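Local coordinates for protein CurJ (Moorea producens 3L, PDB 5TZ6) that is a polyketide synthase module of curacin biosynthesis whose dehydratase domain, here an inactivated variant, probably removes water from a polyketide intermediate by vinylogous dehydration, at residues Phe37-Pro50 / Trp172-Trp184. The protein carries 1 engineered substitution. Numbering follows the deposited sequence.
Sequences FLADFIVYEQVVVP and WDRQIHLGQSFRW. Engineered in segment 37-50: F41 (natural residue His). With 7OD ((2E,5R)-5-hydroxy-2-methylhept-2-enoic acid), chain C.
D40 OD2 takes two hydrogen bonds from S181: one from OG at 2.5 Å, on the anti side of the carboxylate, the other from backbone N at 3.1 Å, arriving from above its plane. With CG beside its own backbone N (chi1 -75°), D40 sets its carboxylate against residues 179-181, where a short acidic side chain suits the two donors. With an alanine in place of D40, the S181 hydroxyl and N-H would probably lose their shared acceptor. G179 N adds a nearly straight bond to D40 O (2.6 Å); a side chain on G179 would run into the D40 carboxylate. Strands 41-43 and 176-178 pair antiparallel, I42 and H177 exchanging both backbone bonds, and Y44 N reaches Q175 O. Q175 CB lies over the face of the Y44 ring, 3.7 Å from the ring centroid, a CH-pi contact. Engineered F41 turns its edge to the face of F182 (centroids 5.1 Å apart, planes at 62°), while L178 CD2 packs 3.4 Å from F41 CD2. F41 CZ touches the ligand at CAD (3.6 Å), and D219 of helix 215-223 is hydrogen-bonded to the ligand. Polar bonds thus join the two hotdog halves, while F41, naturally histidine, and P50 reach the ligand.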
loop_
_atom_site.group_PDB
_atom_site.type_symbol
_atom_site.label_atom_id
_atom_site.label_comp_id
_atom_site.label_asym_id
_atom_site.label_seq_id
_atom_site.Cartn_x
_atom_site.Cartn_y
_atom_site.Cartn_z
ATOM N N PHE A 37 14.127 18.793 -5.716
ATOM C CA PHE A 37 15.011 18.832 -6.875
ATOM C C PHE A 37 14.258 18.643 -8.188
ATOM O O PHE A 37 14.786 18.996 -9.249
ATOM C CB PHE A 37 16.084 17.750 -6.763
ATOM C CG PHE A 37 15.522 16.349 -6.660
ATOM C CD1 PHE A 37 15.154 15.648 -7.798
ATOM C CD2 PHE A 37 15.364 15.738 -5.427
ATOM C CE1 PHE A 37 14.640 14.368 -7.706
ATOM C CE2 PHE A 37 14.851 14.459 -5.333
ATOM C CZ PHE A 37 14.487 13.776 -6.473
ATOM N N LEU A 38 13.042 18.094 -8.144
ATOM C CA LEU A 38 12.253 17.963 -9.364
ATOM C C LEU A 38 12.007 19.315 -10.024
ATOM O O LEU A 38 11.818 19.388 -11.244
ATOM C CB LEU A 38 10.925 17.275 -9.052
ATOM C CG LEU A 38 10.963 15.751 -8.903
ATOM C CD1 LEU A 38 9.596 15.221 -8.506
ATOM C CD2 LEU A 38 11.432 15.112 -10.193
ATOM N N ALA A 39 12.023 20.395 -9.246
ATOM C CA ALA A 39 11.834 21.721 -9.806
ATOM C C ALA A 39 13.034 22.196 -10.617
ATOM O O ALA A 39 12.989 23.307 -11.159
ATOM C CB ALA A 39 11.531 22.718 -8.685
ATOM N N ASP A 40 14.091 21.393 -10.727
ATOM C CA ASP A 40 15.306 21.797 -11.421
ATOM C C ASP A 40 15.475 21.118 -12.773
ATOM O O ASP A 40 16.520 21.283 -13.410
ATOM C CB ASP A 40 16.530 21.534 -10.546
ATOM C CG ASP A 40 16.664 22.540 -9.427
ATOM O OD1 ASP A 40 15.922 23.541 -9.457
ATOM O OD2 ASP A 40 17.517 22.352 -8.534
ATOM N N PHE A 41 14.484 20.357 -13.224
ATOM C CA PHE A 41 14.515 19.717 -14.533
ATOM C C PHE A 41 13.301 20.238 -15.297
ATOM O O PHE A 41 12.207 19.679 -15.185
ATOM C CB PHE A 41 14.518 18.177 -14.427
ATOM C CG PHE A 41 14.984 17.497 -15.683
ATOM C CD1 PHE A 41 14.117 17.288 -16.745
ATOM C CD2 PHE A 41 16.306 17.111 -15.823
ATOM C CE1 PHE A 41 14.557 16.679 -17.917
ATOM C CE2 PHE A 41 16.756 16.505 -16.989
ATOM C CZ PHE A 41 15.881 16.292 -18.038
ATOM N N ILE A 42 13.495 21.320 -16.050
ATOM C CA ILE A 42 12.409 22.046 -16.711
ATOM C C ILE A 42 12.541 21.834 -18.213
ATOM O O ILE A 42 13.551 22.218 -18.809
ATOM C CB ILE A 42 12.446 23.548 -16.370
ATOM C CG1 ILE A 42 12.512 23.757 -14.854
ATOM C CG2 ILE A 42 11.267 24.296 -16.990
ATOM C CD1 ILE A 42 11.618 22.813 -14.069
ATOM N N VAL A 43 11.528 21.239 -18.832
ATOM C CA VAL A 43 11.518 21.007 -20.276
ATOM C C VAL A 43 10.363 21.801 -20.871
ATOM O O VAL A 43 9.199 21.567 -20.521
ATOM C CB VAL A 43 11.393 19.515 -20.618
ATOM C CG1 VAL A 43 11.499 19.308 -22.117
ATOM C CG2 VAL A 43 12.463 18.715 -19.888
ATOM N N TYR A 44 10.681 22.722 -21.781
ATOM C CA TYR A 44 9.672 23.594 -22.376
ATOM C C TYR A 44 8.729 24.151 -21.317
ATOM O O TYR A 44 7.511 24.204 -21.522
ATOM C CB TYR A 44 8.881 22.866 -23.474
ATOM C CG TYR A 44 9.585 22.831 -24.817
ATOM C CD1 TYR A 44 10.466 21.815 -25.145
ATOM C CD2 TYR A 44 9.368 23.837 -25.758
ATOM C CE1 TYR A 44 11.111 21.797 -26.372
ATOM C CE2 TYR A 44 10.008 23.825 -26.986
ATOM C CZ TYR A 44 10.879 22.802 -27.286
ATOM O OH TYR A 44 11.521 22.781 -28.502
ATOM N N GLU A 45 9.290 24.566 -20.181
ATOM C CA GLU A 45 8.601 25.216 -19.063
ATOM C C GLU A 45 7.778 24.260 -18.207
ATOM O O GLU A 45 6.996 24.722 -17.357
ATOM C CB GLU A 45 7.714 26.371 -19.536
ATOM C CG GLU A 45 8.480 27.451 -20.292
ATOM C CD GLU A 45 7.621 28.658 -20.622
ATOM O OE1 GLU A 45 8.158 29.788 -20.639
ATOM O OE2 GLU A 45 6.407 28.479 -20.855
ATOM N N GLN A 46 7.942 22.953 -18.359
ATOM C CA GLN A 46 7.186 21.982 -17.583
ATOM C C GLN A 46 8.123 21.209 -16.671
ATOM O O GLN A 46 9.267 20.922 -17.038
ATOM C CB GLN A 46 6.441 20.991 -18.481
ATOM C CG GLN A 46 5.489 21.606 -19.488
ATOM C CD GLN A 46 4.779 20.542 -20.310
ATOM O OE1 GLN A 46 4.885 20.512 -21.535
ATOM N NE2 GLN A 46 4.055 19.657 -19.631
ATOM N N VAL A 47 7.638 20.884 -15.476
ATOM C CA VAL A 47 8.383 19.984 -14.607
ATOM C C VAL A 47 8.282 18.581 -15.182
ATOM O O VAL A 47 7.182 18.044 -15.353
ATOM C CB VAL A 47 7.843 20.033 -13.176
ATOM C CG1 VAL A 47 8.500 18.956 -12.332
ATOM C CG2 VAL A 47 8.078 21.408 -12.577
ATOM N N VAL A 48 9.430 17.974 -15.462
ATOM C CA VAL A 48 9.492 16.652 -16.068
ATOM C C VAL A 48 10.404 15.776 -15.229
ATOM O O VAL A 48 11.464 16.218 -14.769
ATOM C CB VAL A 48 9.989 16.713 -17.527
ATOM C CG1 VAL A 48 10.308 15.312 -18.037
ATOM C CG2 VAL A 48 8.944 17.367 -18.415
ATOM N N VAL A 49 9.988 14.527 -15.022
ATOM C CA VAL A 49 10.784 13.531 -14.327
ATOM C C VAL A 49 11.564 12.747 -15.376
ATOM O O VAL A 49 10.937 12.014 -16.165
ATOM C CB VAL A 49 9.912 12.596 -13.484
ATOM C CG1 VAL A 49 10.776 11.539 -12.822
ATOM C CG2 VAL A 49 9.128 13.388 -12.453
ATOM N N PRO A 50 12.884 12.842 -15.425
ATOM C CA PRO A 50 13.645 12.085 -16.417
ATOM C C PRO A 50 13.710 10.601 -16.072
ATOM O O PRO A 50 13.473 10.185 -14.935
ATOM C CB PRO A 50 15.032 12.733 -16.363
ATOM C CG PRO A 50 15.138 13.248 -14.962
ATOM C CD PRO A 50 13.753 13.700 -14.590
ATOM N N TRP A 172 20.420 23.880 -22.640
ATOM C CA TRP A 172 19.608 25.086 -22.520
ATOM C C TRP A 172 19.014 25.486 -23.863
ATOM O O TRP A 172 17.852 25.904 -23.941
ATOM C CB TRP A 172 20.452 26.217 -21.933
ATOM C CG TRP A 172 19.640 27.310 -21.313
ATOM C CD1 TRP A 172 19.140 28.420 -21.933
ATOM C CD2 TRP A 172 19.198 27.378 -19.951
ATOM N NE1 TRP A 172 18.439 29.188 -21.033
ATOM C CE2 TRP A 172 18.453 28.566 -19.812
ATOM C CE3 TRP A 172 19.370 26.555 -18.832
ATOM C CZ2 TRP A 172 17.880 28.950 -18.605
ATOM C CZ3 TRP A 172 18.799 26.937 -17.635
ATOM C CH2 TRP A 172 18.062 28.125 -17.530
ATOM N N ASP A 173 19.788 25.333 -24.936
ATOM C CA ASP A 173 19.314 25.725 -26.257
ATOM C C ASP A 173 18.151 24.859 -26.726
ATOM O O ASP A 173 17.298 25.334 -27.482
ATOM C CB ASP A 173 20.470 25.664 -27.251
ATOM C CG ASP A 173 21.578 26.647 -26.912
ATOM O OD1 ASP A 173 21.282 27.703 -26.313
ATOM O OD2 ASP A 173 22.747 26.358 -27.242
ATOM N N ARG A 174 18.096 23.598 -26.298
ATOM C CA ARG A 174 16.990 22.714 -26.639
ATOM C C ARG A 174 15.804 22.867 -25.698
ATOM O O ARG A 174 14.910 22.016 -25.704
ATOM C CB ARG A 174 17.454 21.252 -26.656
ATOM C CG ARG A 174 18.115 20.839 -27.965
ATOM C CD ARG A 174 19.575 21.268 -28.011
ATOM N NE ARG A 174 20.210 20.882 -29.269
ATOM C CZ ARG A 174 21.379 21.358 -29.692
ATOM N NH1 ARG A 174 22.046 22.232 -28.949
ATOM N NH2 ARG A 174 21.881 20.963 -30.854
ATOM N N GLN A 175 15.780 23.924 -24.887
ATOM C CA GLN A 175 14.727 24.170 -23.907
ATOM C C GLN A 175 14.752 23.171 -22.764
ATOM O O GLN A 175 13.729 22.952 -22.109
ATOM C CB GLN A 175 13.340 24.170 -24.556
ATOM C CG GLN A 175 13.279 25.003 -25.804
ATOM C CD GLN A 175 13.835 26.383 -25.582
ATOM O OE1 GLN A 175 13.584 27.012 -24.551
ATOM N NE2 GLN A 175 14.625 26.854 -26.533
ATOM N N ILE A 176 15.893 22.538 -22.519
ATOM C CA ILE A 176 16.081 21.688 -21.352
ATOM C C ILE A 176 16.877 22.513 -20.349
ATOM O O ILE A 176 18.107 22.591 -20.417
ATOM C CB ILE A 176 16.771 20.367 -21.700
ATOM C CG1 ILE A 176 15.919 19.580 -22.696
ATOM C CG2 ILE A 176 16.974 19.541 -20.445
ATOM C CD1 ILE A 176 16.606 18.361 -23.259
ATOM N N HIS A 177 16.156 23.140 -19.422
ATOM C CA HIS A 177 16.719 24.062 -18.442
ATOM C C HIS A 177 16.995 23.279 -17.161
ATOM O O HIS A 177 16.060 22.881 -16.447
ATOM C CB HIS A 177 15.748 25.211 -18.183
ATOM C CG HIS A 177 15.547 26.122 -19.355
ATOM N ND1 HIS A 177 14.783 27.267 -19.281
ATOM C CD2 HIS A 177 16.039 26.079 -20.615
ATOM C CE1 HIS A 177 14.797 27.880 -20.451
ATOM N NE2 HIS A 177 15.555 27.183 -21.277
ATOM N N LEU A 178 18.276 23.058 -16.875
ATOM C CA LEU A 178 18.711 22.309 -15.701
ATOM C C LEU A 178 19.011 23.276 -14.564
ATOM O O LEU A 178 19.836 24.182 -14.715
ATOM C CB LEU A 178 19.954 21.477 -16.023
ATOM C CG LEU A 178 19.852 20.349 -17.055
ATOM C CD1 LEU A 178 21.204 19.675 -17.242
ATOM C CD2 LEU A 178 18.793 19.319 -16.680
ATOM N N GLY A 179 18.363 23.072 -13.421
ATOM C CA GLY A 179 18.659 23.860 -12.242
ATOM C C GLY A 179 19.950 23.404 -11.579
ATOM O O GLY A 179 20.718 22.602 -12.113
ATOM N N GLN A 180 20.171 23.912 -10.365
ATOM C CA GLN A 180 21.435 23.662 -9.679
ATOM C C GLN A 180 21.592 22.194 -9.306
ATOM O O GLN A 180 22.652 21.599 -9.534
ATOM C CB GLN A 180 21.524 24.529 -8.424
ATOM C CG GLN A 180 22.879 24.505 -7.734
ATOM C CD GLN A 180 23.053 25.653 -6.750
ATOM O OE1 GLN A 180 22.356 26.666 -6.827
ATOM N NE2 GLN A 180 23.985 25.495 -5.816
ATOM N N SER A 181 20.537 21.579 -8.781
ATOM C CA SER A 181 20.687 20.230 -8.261
ATOM C C SER A 181 20.902 19.189 -9.353
ATOM O O SER A 181 21.287 18.061 -9.031
ATOM C CB SER A 181 19.467 19.877 -7.413
ATOM O OG SER A 181 18.281 19.978 -8.175
ATOM N N PHE A 182 20.725 19.539 -10.626
ATOM C CA PHE A 182 21.030 18.615 -11.714
ATOM C C PHE A 182 22.391 18.879 -12.353
ATOM O O PHE A 182 22.742 18.208 -13.329
ATOM C CB PHE A 182 19.926 18.667 -12.787
ATOM C CG PHE A 182 18.793 17.714 -12.533
ATOM C CD1 PHE A 182 18.850 16.406 -12.996
ATOM C CD2 PHE A 182 17.676 18.115 -11.822
ATOM C CE1 PHE A 182 17.810 15.509 -12.750
ATOM C CE2 PHE A 182 16.632 17.226 -11.577
ATOM C CZ PHE A 182 16.702 15.921 -12.038
ATOM N N ARG A 183 23.167 19.826 -11.828
ATOM C CA ARG A 183 24.453 20.205 -12.413
ATOM C C ARG A 183 25.573 19.646 -11.540
ATOM O O ARG A 183 26.201 20.360 -10.761
ATOM C CB ARG A 183 24.547 21.728 -12.579
ATOM C CG ARG A 183 23.545 22.276 -13.599
ATOM C CD ARG A 183 23.656 23.776 -13.802
ATOM N NE ARG A 183 22.687 24.224 -14.794
ATOM C CZ ARG A 183 22.929 25.140 -15.728
ATOM N NH1 ARG A 183 21.980 25.465 -16.602
ATOM N NH2 ARG A 183 24.130 25.701 -15.813
ATOM N N TRP A 184 25.815 18.342 -11.683
ATOM C CA TRP A 184 26.852 17.636 -10.944
ATOM C C TRP A 184 28.217 17.727 -11.611
ATOM O O TRP A 184 29.243 17.661 -10.921
ATOM C CB TRP A 184 26.489 16.148 -10.800
ATOM C CG TRP A 184 25.472 15.810 -9.742
ATOM C CD1 TRP A 184 24.157 16.172 -9.716
ATOM C CD2 TRP A 184 25.695 15.026 -8.562
ATOM N NE1 TRP A 184 23.549 15.667 -8.594
ATOM C CE2 TRP A 184 24.471 14.960 -7.867
ATOM C CE3 TRP A 184 26.813 14.378 -8.024
ATOM C CZ2 TRP A 184 24.333 14.270 -6.661
ATOM C CZ3 TRP A 184 26.675 13.693 -6.822
ATOM C CH2 TRP A 184 25.445 13.646 -6.157
HETATM O OAB 7OD C . 13.704 15.412 -22.206
HETATM C CAA 7OD C . 13.420 14.371 -21.580
HETATM O OAI 7OD C . 12.232 13.976 -21.537
HETATM C CAC 7OD C . 14.523 13.578 -20.870
HETATM C CAK 7OD C . 14.163 12.297 -20.100
HETATM C CAD 7OD C . 15.983 14.059 -20.923
HETATM C CAE 7OD C . 17.053 13.229 -20.196
HETATM C CAF 7OD C . 18.522 13.670 -20.409
HETATM O OAH 7OD C . 18.982 14.337 -19.229
HETATM C CAG 7OD C . 18.732 14.601 -21.610
HETATM C CAJ 7OD C . 20.229 14.638 -21.926
#